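Local coordinates for protein transcriptional regulator, putative (Pseudomonas syringae pv. tomato, PDB 2R5F) that probably acts as a DNA-binding transcription regulator of the SorC family, with a domain that is thought to bind a sugar effector, at residues G7-E13 against V25-E29; L16-Y20 against A259-G263; V90-V96 against F120-S124. All blocks are in the same frame, centred on the assembly; numbering follows the deposited sequence.

Interaction 1 of 3, residues G7-E13 against V25-E29. With SO4 (sulfate ion), chain C.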
loop_
_atom_site.group_PDB
_atom_site.type_symbol
_atom_site.label_atom_id
_atom_site.label_comp_id
_atom_site.label_asym_id
_atom_site.label_seq_id
_atom_site.Cartn_x
_atom_site.Cartn_y
_atom_site.Cartn_z
ATOM N N GLY A 7 -18.505 5.532 6.247
ATOM C CA GLY A 7 -18.753 6.978 6.361
ATOM C C GLY A 7 -19.261 7.473 7.699
ATOM O O GLY A 7 -19.770 8.591 7.796
ATOM N N LEU A 8 -19.086 6.671 8.749
ATOM C CA LEU A 8 -19.568 7.050 10.076
ATOM C C LEU A 8 -18.630 8.024 10.837
ATOM O O LEU A 8 -18.975 8.460 11.941
ATOM C CB LEU A 8 -19.857 5.798 10.917
ATOM C CG LEU A 8 -20.934 4.810 10.443
ATOM C CD1 LEU A 8 -20.953 3.576 11.328
ATOM C CD2 LEU A 8 -22.334 5.432 10.408
ATOM N N HIS A 9 -17.463 8.364 10.266
ATOM C CA HIS A 9 -16.503 9.251 10.958
ATOM C C HIS A 9 -15.929 10.379 10.108
ATOM O O HIS A 9 -14.717 10.541 10.004
ATOM C CB HIS A 9 -15.400 8.421 11.629
ATOM C CG HIS A 9 -15.936 7.401 12.579
ATOM N ND1 HIS A 9 -16.304 7.709 13.868
ATOM C CD2 HIS A 9 -16.218 6.092 12.407
ATOM C CE1 HIS A 9 -16.772 6.630 14.462
ATOM N NE2 HIS A 9 -16.716 5.628 13.598
ATOM N N LEU A 10 -16.826 11.198 9.555
ATOM C CA LEU A 10 -16.465 12.191 8.541
ATOM C C LEU A 10 -15.694 13.357 9.121
ATOM O O LEU A 10 -14.821 13.923 8.457
ATOM C CB LEU A 10 -17.706 12.692 7.789
ATOM C CG LEU A 10 -18.466 11.733 6.853
ATOM C CD1 LEU A 10 -19.659 12.465 6.190
ATOM C CD2 LEU A 10 -17.576 11.062 5.799
ATOM N N GLU A 11 -16.027 13.717 10.361
ATOM C CA GLU A 11 -15.302 14.748 11.078
ATOM C C GLU A 11 -13.864 14.310 11.456
ATOM O O GLU A 11 -12.911 15.082 11.349
ATOM C CB GLU A 11 -16.093 15.174 12.307
ATOM C CG GLU A 11 -17.507 15.674 11.973
ATOM C CD GLU A 11 -18.289 16.094 13.197
ATOM O OE1 GLU A 11 -17.872 15.752 14.340
ATOM O OE2 GLU A 11 -19.326 16.787 13.026
ATOM N N LEU A 12 -13.710 13.078 11.895
ATOM C CA LEU A 12 -12.378 12.544 12.192
ATOM C C LEU A 12 -11.504 12.523 10.914
ATOM O O LEU A 12 -10.352 12.962 10.929
ATOM C CB LEU A 12 -12.504 11.148 12.821
ATOM C CG LEU A 12 -11.279 10.327 13.229
ATOM C CD1 LEU A 12 -10.413 11.160 14.166
ATOM C CD2 LEU A 12 -11.742 9.035 13.938
ATOM N N GLU A 13 -12.068 12.033 9.812
ATOM C CA GLU A 13 -11.417 12.091 8.505
ATOM C C GLU A 13 -10.904 13.496 8.175
ATOM O O GLU A 13 -9.710 13.678 7.853
ATOM C CB GLU A 13 -12.397 11.630 7.424
ATOM C CG GLU A 13 -12.670 10.128 7.481
ATOM C CD GLU A 13 -13.682 9.635 6.431
ATOM O OE1 GLU A 13 -14.104 10.423 5.560
ATOM O OE2 GLU A 13 -14.054 8.433 6.477
ATOM N N VAL A 25 -8.645 10.832 3.770
ATOM C CA VAL A 25 -8.584 9.770 4.764
ATOM C C VAL A 25 -9.982 9.146 4.752
ATOM O O VAL A 25 -10.985 9.848 4.697
ATOM C CB VAL A 25 -8.251 10.349 6.166
ATOM C CG1 VAL A 25 -8.508 9.338 7.242
ATOM C CG2 VAL A 25 -6.824 10.946 6.218
ATOM N N ILE A 26 -10.030 7.820 4.740
ATOM C CA ILE A 26 -11.271 7.057 4.803
ATOM C C ILE A 26 -11.175 6.278 6.088
ATOM O O ILE A 26 -10.203 5.569 6.279
ATOM C CB ILE A 26 -11.377 6.094 3.606
ATOM C CG1 ILE A 26 -11.368 6.912 2.300
ATOM C CG2 ILE A 26 -12.571 5.138 3.774
ATOM C CD1 ILE A 26 -11.934 6.250 1.071
ATOM N N VAL A 27 -12.169 6.421 6.968
ATOM C CA VAL A 27 -12.158 5.710 8.253
ATOM C C VAL A 27 -13.231 4.628 8.276
ATOM O O VAL A 27 -14.415 4.896 7.988
ATOM C CB VAL A 27 -12.278 6.662 9.493
ATOM C CG1 VAL A 27 -12.480 5.866 10.777
ATOM C CG2 VAL A 27 -11.042 7.550 9.632
ATOM N N VAL A 28 -12.798 3.410 8.616
ATOM C CA VAL A 28 -13.646 2.231 8.668
ATOM C C VAL A 28 -13.793 1.757 10.110
ATOM O O VAL A 28 -12.908 1.992 10.934
ATOM C CB VAL A 28 -13.131 1.092 7.718
ATOM C CG1 VAL A 28 -12.787 1.669 6.319
ATOM C CG2 VAL A 28 -11.875 0.354 8.294
ATOM N N GLU A 29 -14.930 1.134 10.423
ATOM C CA GLU A 29 -15.107 0.450 11.692
ATOM C C GLU A 29 -14.894 -1.055 11.515
ATOM O O GLU A 29 -15.553 -1.692 10.693
ATOM C CB GLU A 29 -16.502 0.719 12.276
ATOM C CG GLU A 29 -16.786 2.175 12.618
ATOM C CD GLU A 29 -18.159 2.393 13.221
ATOM O OE1 GLU A 29 -19.008 1.490 13.121
ATOM O OE2 GLU A 29 -18.400 3.468 13.793
HETATM S S SO4 C . -15.901 11.373 14.677
HETATM O O1 SO4 C . -15.126 12.393 15.397
HETATM O O2 SO4 C . -17.321 11.466 15.003
HETATM O O3 SO4 C . -15.761 11.603 13.228
HETATM O O4 SO4 C . -15.422 10.050 15.113
HETATM O O HOH W 1 -17.041 4.200 9.115
HETATM O O HOH W 2 -15.737 7.508 8.176
#

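Interaction 2 of 3, residues L16-Y20 against A259-G263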
loop_
_atom_site.group_PDB
_atom_site.type_symbol
_atom_site.label_atom_id
_atom_site.label_comp_id
_atom_site.label_asym_id
_atom_site.label_seq_id
_atom_site.Cartn_x
_atom_site.Cartn_y
_atom_site.Cartn_z
ATOM N N LEU A 16 -7.862 14.756 10.416
ATOM C CA LEU A 16 -6.650 14.051 10.007
ATOM C C LEU A 16 -6.097 14.616 8.689
ATOM O O LEU A 16 -4.891 14.865 8.576
ATOM C CB LEU A 16 -6.908 12.540 9.902
ATOM C CG LEU A 16 -7.171 11.782 11.225
ATOM C CD1 LEU A 16 -7.314 10.294 10.983
ATOM C CD2 LEU A 16 -6.093 12.022 12.226
ATOM N N GLN A 17 -6.987 14.849 7.715
ATOM C CA GLN A 17 -6.627 15.510 6.449
ATOM C C GLN A 17 -6.001 16.879 6.673
ATOM O O GLN A 17 -5.003 17.199 6.047
ATOM C CB GLN A 17 -7.836 15.624 5.517
ATOM C CG GLN A 17 -8.357 14.265 5.027
ATOM C CD GLN A 17 -9.676 14.347 4.311
ATOM O OE1 GLN A 17 -10.233 13.339 3.900
ATOM N NE2 GLN A 17 -10.182 15.545 4.143
ATOM N N LYS A 18 -6.575 17.683 7.563
ATOM C CA LYS A 18 -5.985 18.979 7.895
ATOM C C LYS A 18 -4.677 18.852 8.689
ATOM O O LYS A 18 -3.706 19.537 8.379
ATOM C CB LYS A 18 -6.971 19.873 8.657
ATOM C CG LYS A 18 -8.103 20.410 7.801
ATOM C CD LYS A 18 -8.878 21.554 8.458
ATOM C CE LYS A 18 -10.123 21.036 9.181
ATOM N NZ LYS A 18 -9.946 20.900 10.672
HETATM N N MSE A 19 -4.661 17.994 9.713
HETATM C CA MSE A 19 -3.476 17.799 10.561
HETATM C C MSE A 19 -2.231 17.343 9.811
HETATM O O MSE A 19 -1.129 17.819 10.087
HETATM C CB MSE A 19 -3.738 16.780 11.660
HETATM C CG MSE A 19 -4.567 17.287 12.782
HETATM SE SE MSE A 19 -4.814 15.846 14.083
HETATM C CE MSE A 19 -2.930 15.555 14.582
ATOM N N TYR A 20 -2.420 16.400 8.896
ATOM C CA TYR A 20 -1.312 15.767 8.190
ATOM C C TYR A 20 -1.130 16.256 6.750
ATOM O O TYR A 20 -0.220 15.795 6.046
ATOM C CB TYR A 20 -1.455 14.236 8.254
ATOM C CG TYR A 20 -1.333 13.759 9.688
ATOM C CD1 TYR A 20 -0.086 13.764 10.333
ATOM C CD2 TYR A 20 -2.457 13.351 10.415
ATOM C CE1 TYR A 20 0.037 13.360 11.645
ATOM C CE2 TYR A 20 -2.332 12.945 11.744
ATOM C CZ TYR A 20 -1.083 12.958 12.340
ATOM O OH TYR A 20 -0.938 12.570 13.638
ATOM N N ALA A 259 -7.224 5.903 13.701
ATOM C CA ALA A 259 -7.483 7.274 13.306
ATOM C C ALA A 259 -7.522 8.168 14.535
ATOM O O ALA A 259 -7.037 9.294 14.494
ATOM C CB ALA A 259 -8.795 7.364 12.532
ATOM N N ARG A 260 -8.098 7.657 15.624
ATOM C CA ARG A 260 -8.128 8.372 16.905
ATOM C C ARG A 260 -6.735 8.497 17.536
ATOM O O ARG A 260 -6.386 9.546 18.033
ATOM C CB ARG A 260 -9.172 7.767 17.849
ATOM C CG ARG A 260 -10.626 8.253 17.532
ATOM C CD ARG A 260 -11.723 7.543 18.336
ATOM N NE ARG A 260 -13.075 7.908 17.862
ATOM C CZ ARG A 260 -14.189 7.214 18.131
ATOM N NH1 ARG A 260 -15.367 7.611 17.648
ATOM N NH2 ARG A 260 -14.135 6.108 18.871
ATOM N N GLY A 261 -5.933 7.432 17.495
ATOM C CA GLY A 261 -4.530 7.510 17.910
ATOM C C GLY A 261 -3.682 8.566 17.200
ATOM O O GLY A 261 -2.873 9.252 17.847
ATOM N N LEU A 262 -3.869 8.675 15.878
ATOM C CA LEU A 262 -3.255 9.703 15.012
ATOM C C LEU A 262 -3.797 11.127 15.223
ATOM O O LEU A 262 -3.140 12.089 14.859
ATOM C CB LEU A 262 -3.464 9.336 13.524
ATOM C CG LEU A 262 -2.675 8.147 12.946
ATOM C CD1 LEU A 262 -3.255 7.632 11.645
ATOM C CD2 LEU A 262 -1.210 8.495 12.792
ATOM N N GLY A 263 -4.998 11.227 15.805
ATOM C CA GLY A 263 -5.884 12.396 15.689
ATOM C C GLY A 263 -5.678 13.482 16.721
ATOM O O GLY A 263 -4.876 13.307 17.621
#

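Interaction 3 of 3, residues V90-V96 against F120-S124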
loop_
_atom_site.group_PDB
_atom_site.type_symbol
_atom_site.label_atom_id
_atom_site.label_comp_id
_atom_site.label_asym_id
_atom_site.label_seq_id
_atom_site.Cartn_x
_atom_site.Cartn_y
_atom_site.Cartn_z
ATOM N N VAL A 90 2.135 -3.715 -11.288
ATOM C CA VAL A 90 3.575 -3.938 -11.108
ATOM C C VAL A 90 3.826 -4.338 -9.656
ATOM O O VAL A 90 3.296 -3.720 -8.715
ATOM C CB VAL A 90 4.393 -2.668 -11.518
ATOM C CG1 VAL A 90 5.928 -2.881 -11.385
ATOM C CG2 VAL A 90 4.000 -2.246 -12.935
ATOM N N GLN A 91 4.589 -5.405 -9.476
ATOM C CA GLN A 91 5.042 -5.811 -8.160
ATOM C C GLN A 91 6.103 -4.823 -7.694
ATOM O O GLN A 91 7.115 -4.655 -8.376
ATOM C CB GLN A 91 5.647 -7.200 -8.252
ATOM C CG GLN A 91 6.271 -7.653 -6.963
ATOM C CD GLN A 91 6.431 -9.142 -6.933
ATOM O OE1 GLN A 91 6.174 -9.807 -7.925
ATOM N NE2 GLN A 91 6.876 -9.674 -5.809
ATOM N N LEU A 92 5.894 -4.182 -6.539
ATOM C CA LEU A 92 6.804 -3.101 -6.104
ATOM C C LEU A 92 7.870 -3.510 -5.107
ATOM O O LEU A 92 8.663 -2.663 -4.701
ATOM C CB LEU A 92 6.034 -1.931 -5.503
ATOM C CG LEU A 92 5.071 -1.096 -6.345
ATOM C CD1 LEU A 92 4.464 -0.057 -5.434
ATOM C CD2 LEU A 92 5.716 -0.451 -7.542
ATOM N N LEU A 93 7.859 -4.771 -4.685
ATOM C CA LEU A 93 8.833 -5.317 -3.731
ATOM C C LEU A 93 8.940 -6.817 -3.955
ATOM O O LEU A 93 7.921 -7.510 -4.050
ATOM C CB LEU A 93 8.424 -5.051 -2.269
ATOM C CG LEU A 93 9.100 -5.890 -1.149
ATOM C CD1 LEU A 93 10.600 -5.856 -1.214
ATOM C CD2 LEU A 93 8.656 -5.446 0.243
ATOM N N GLY A 94 10.168 -7.310 -4.032
ATOM C CA GLY A 94 10.424 -8.732 -4.196
ATOM C C GLY A 94 11.687 -9.133 -3.456
ATOM O O GLY A 94 12.636 -8.353 -3.357
ATOM N N GLY A 95 11.692 -10.358 -2.938
ATOM C CA GLY A 95 12.818 -10.900 -2.195
ATOM C C GLY A 95 12.927 -12.380 -2.474
ATOM O O GLY A 95 12.519 -12.839 -3.541
ATOM N N VAL A 96 13.470 -13.130 -1.513
ATOM C CA VAL A 96 13.708 -14.568 -1.681
ATOM C C VAL A 96 12.970 -15.360 -0.585
ATOM O O VAL A 96 13.025 -14.942 0.615
ATOM C CB VAL A 96 15.243 -14.901 -1.677
ATOM C CG1 VAL A 96 15.495 -16.410 -1.846
ATOM C CG2 VAL A 96 15.976 -14.123 -2.775
ATOM N N PHE A 120 3.512 -7.328 -13.977
ATOM C CA PHE A 120 4.981 -7.274 -14.064
ATOM C C PHE A 120 5.468 -7.707 -12.679
ATOM O O PHE A 120 5.222 -7.024 -11.669
ATOM C CB PHE A 120 5.481 -5.872 -14.480
ATOM C CG PHE A 120 5.065 -5.470 -15.883
ATOM C CD1 PHE A 120 5.826 -5.829 -16.985
ATOM C CD2 PHE A 120 3.884 -4.771 -16.102
ATOM C CE1 PHE A 120 5.441 -5.476 -18.294
ATOM C CE2 PHE A 120 3.490 -4.414 -17.401
ATOM C CZ PHE A 120 4.267 -4.770 -18.493
ATOM N N LEU A 121 6.090 -8.879 -12.650
ATOM C CA LEU A 121 6.332 -9.650 -11.440
ATOM C C LEU A 121 7.824 -9.794 -11.150
ATOM O O LEU A 121 8.636 -9.727 -12.049
ATOM C CB LEU A 121 5.751 -11.076 -11.596
ATOM C CG LEU A 121 4.311 -11.292 -12.075
ATOM C CD1 LEU A 121 4.067 -12.761 -12.296
ATOM C CD2 LEU A 121 3.300 -10.748 -11.091
ATOM N N LEU A 122 8.156 -10.030 -9.888
ATOM C CA LEU A 122 9.520 -10.267 -9.442
ATOM C C LEU A 122 9.558 -11.627 -8.754
ATOM O O LEU A 122 9.519 -11.710 -7.514
ATOM C CB LEU A 122 9.974 -9.180 -8.466
ATOM C CG LEU A 122 9.994 -7.737 -8.950
ATOM C CD1 LEU A 122 10.094 -6.793 -7.765
ATOM C CD2 LEU A 122 11.128 -7.502 -9.938
ATOM N N PRO A 123 9.615 -12.705 -9.561
ATOM C CA PRO A 123 9.593 -14.060 -9.043
ATOM C C PRO A 123 10.703 -14.388 -8.070
ATOM O O PRO A 123 11.874 -14.050 -8.290
ATOM C CB PRO A 123 9.749 -14.925 -10.303
ATOM C CG PRO A 123 9.146 -14.080 -11.385
ATOM C CD PRO A 123 9.672 -12.708 -11.033
ATOM N N SER A 124 10.268 -14.969 -6.960
ATOM C CA SER A 124 10.997 -16.019 -6.282
ATOM C C SER A 124 9.903 -17.047 -5.750
ATOM O O SER A 124 8.637 -16.769 -6.391
ATOM C CB SER A 124 11.856 -15.443 -5.115
ATOM O OG SER A 124 12.748 -16.558 -4.708
#

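Interaction 1 of 3, residues G7-E13 against V25-E29
H9 and E29 meet with their side chains at about a right angle. The ring of H9 gives its NE2 hydrogen to E29 OE2 at 2.7 Å. The bond is bent, 146° at the hydrogen, and reaches the lone pair of OE2 that faces away from the other carboxylate oxygen. OE2 sits somewhat off the ring plane, and ring and carboxylate planes stand 49° apart. The other ring nitrogen of H9, ND1, donates to O4 of a sulfate ion at 2.8 Å. Both ring nitrogens are therefore donors, consistent with a protonated imidazole between two anions. The sulfate, probably from the crystallisation liquor, also takes bonds from the backbone N of L12 and from R15. L8 lays CD1 against the E29 carboxylate, 3.4 Å from OE1. The E13 and V27 side chains run alongside each other with opposite headings, CG of E13 3.7 Å from CG2 of V27. The extended E13 chain brings OE2 to the backbone N of V27 at 2.8 Å, with the N-H coming from above the carboxylate plane. One water links E13 OE2, H9 N and V27 O; a second joins L8 N to V27 O. H9 is the N-cap of helix 10-20. That helix start lies beside strand 24-28, with helix 256-262 touching H9 and L12. I26 and V28, on the other face of the strand, pack on helix 36-54.

Interaction 2 of 3, residues L16-Y20 against A259-G263
Two helices close to the ends of the modelled chain meet here: the C-terminal part of helix 10-20 packs on the end of helix 256-262. L16 carries the apolar part. Its CD1 lies 3.6 Å from CB of A259. Its other methyl, CD2, presses on the backbone of G263, 3.5 Å from CA, which is tight for two carbons. The same methyl lies 4.0 Å from CB of L262. M19 is a selenomethionine. SE of M19 lies 3.6 Å from G263 C. The turn about the CG-SE bond (chi3 62°) then swings CE of M19 to 3.5 Å from L262 O. The polar part belongs to Y20. Its OH donates to L262 O at 2.6 Å. This oxygen lies at the ring edge, near the ring plane, and the hydroxyl meets a lone pair in the carbonyl plane, with an angle of 139° at O. Y20 and L262 side chains cross at about a right angle. Both also touch helix 237-245, and L16 and A259 reach strand 24-28. The chemistry is thus an apolar seam with one short hydrogen bond. L262 O lies near the end of the modelled chain, with no following helical turn in the model to bond to it; the phenol supplies a donor. Carbonyls near a helix C-terminus may carry extra partial negative charge, which would suit a hydroxyl donor.

Interaction 3 of 3, residues V90-V96 against F120-S124
Q91 bonds to the 120-124 segment through both its backbone and its side chain. Its backbone N donates to F120 O at 2.8 Å, almost straight at 175°. Its side chain bonds two residues further on: L122 N gives its hydrogen to Q91 OE1, also at 2.8 Å. This donor approaches from well above the amide plane, 62° out of it. The extended side chain, with CG anti to the backbone N (chi1 174°), carries the amide along the neighbouring segment. There it takes the place of a backbone carbonyl as the acceptor for L122. NE2 of the same Q91 amide bonds back to L93 O at 3.0 Å, close to the amide plane. This second bond fixes the rotation of the amide and so decides which end faces L122. L122 answers from its own side. Its CD1 packs 3.8 Å from the backbone N of G94, and its CB lies against the Q91 amide. One residue before Q91, V90 and F120 pair as a parallel bridge, and CG2 of V90 touches CD2 of F120 at 4.1 Å. The next shell is helical. T105 and T108 of helix 101-115 touch Q91. V146 of helix 138-149 touches V90, F120 and L122, and R149 makes a cation-pi contact with the F120 ring. Parallel strands 88-94 and 119-120, joined through helix 101-115, form the beta-alpha-beta unit expected of a Rossmann-like sugar-binding domain.

In the fold
Interactions 1 and 2 share helix 10-20. They touch: Q17 OE1 probably bonds to V25 N, and A259 packs on both L12 and V27. Interaction 3 lies across the chain's centre, its own centre about 33 Å from that of interaction 1 and about 32 Å from that of interaction 2, although interactions 1 and 3 reach the same sheet. Interaction 1 is the most polar, with V25 and V27 buried but L8 and E29 exposed. Interaction 2 is mainly apolar: L16, A259 and L262 are buried, M19 and G263 exposed. Interaction 3 joins adjacent parallel strands and a loop; V90, Q91, G94 and L122 are buried, V96 exposed, and amide pairing is joined by apolar contact.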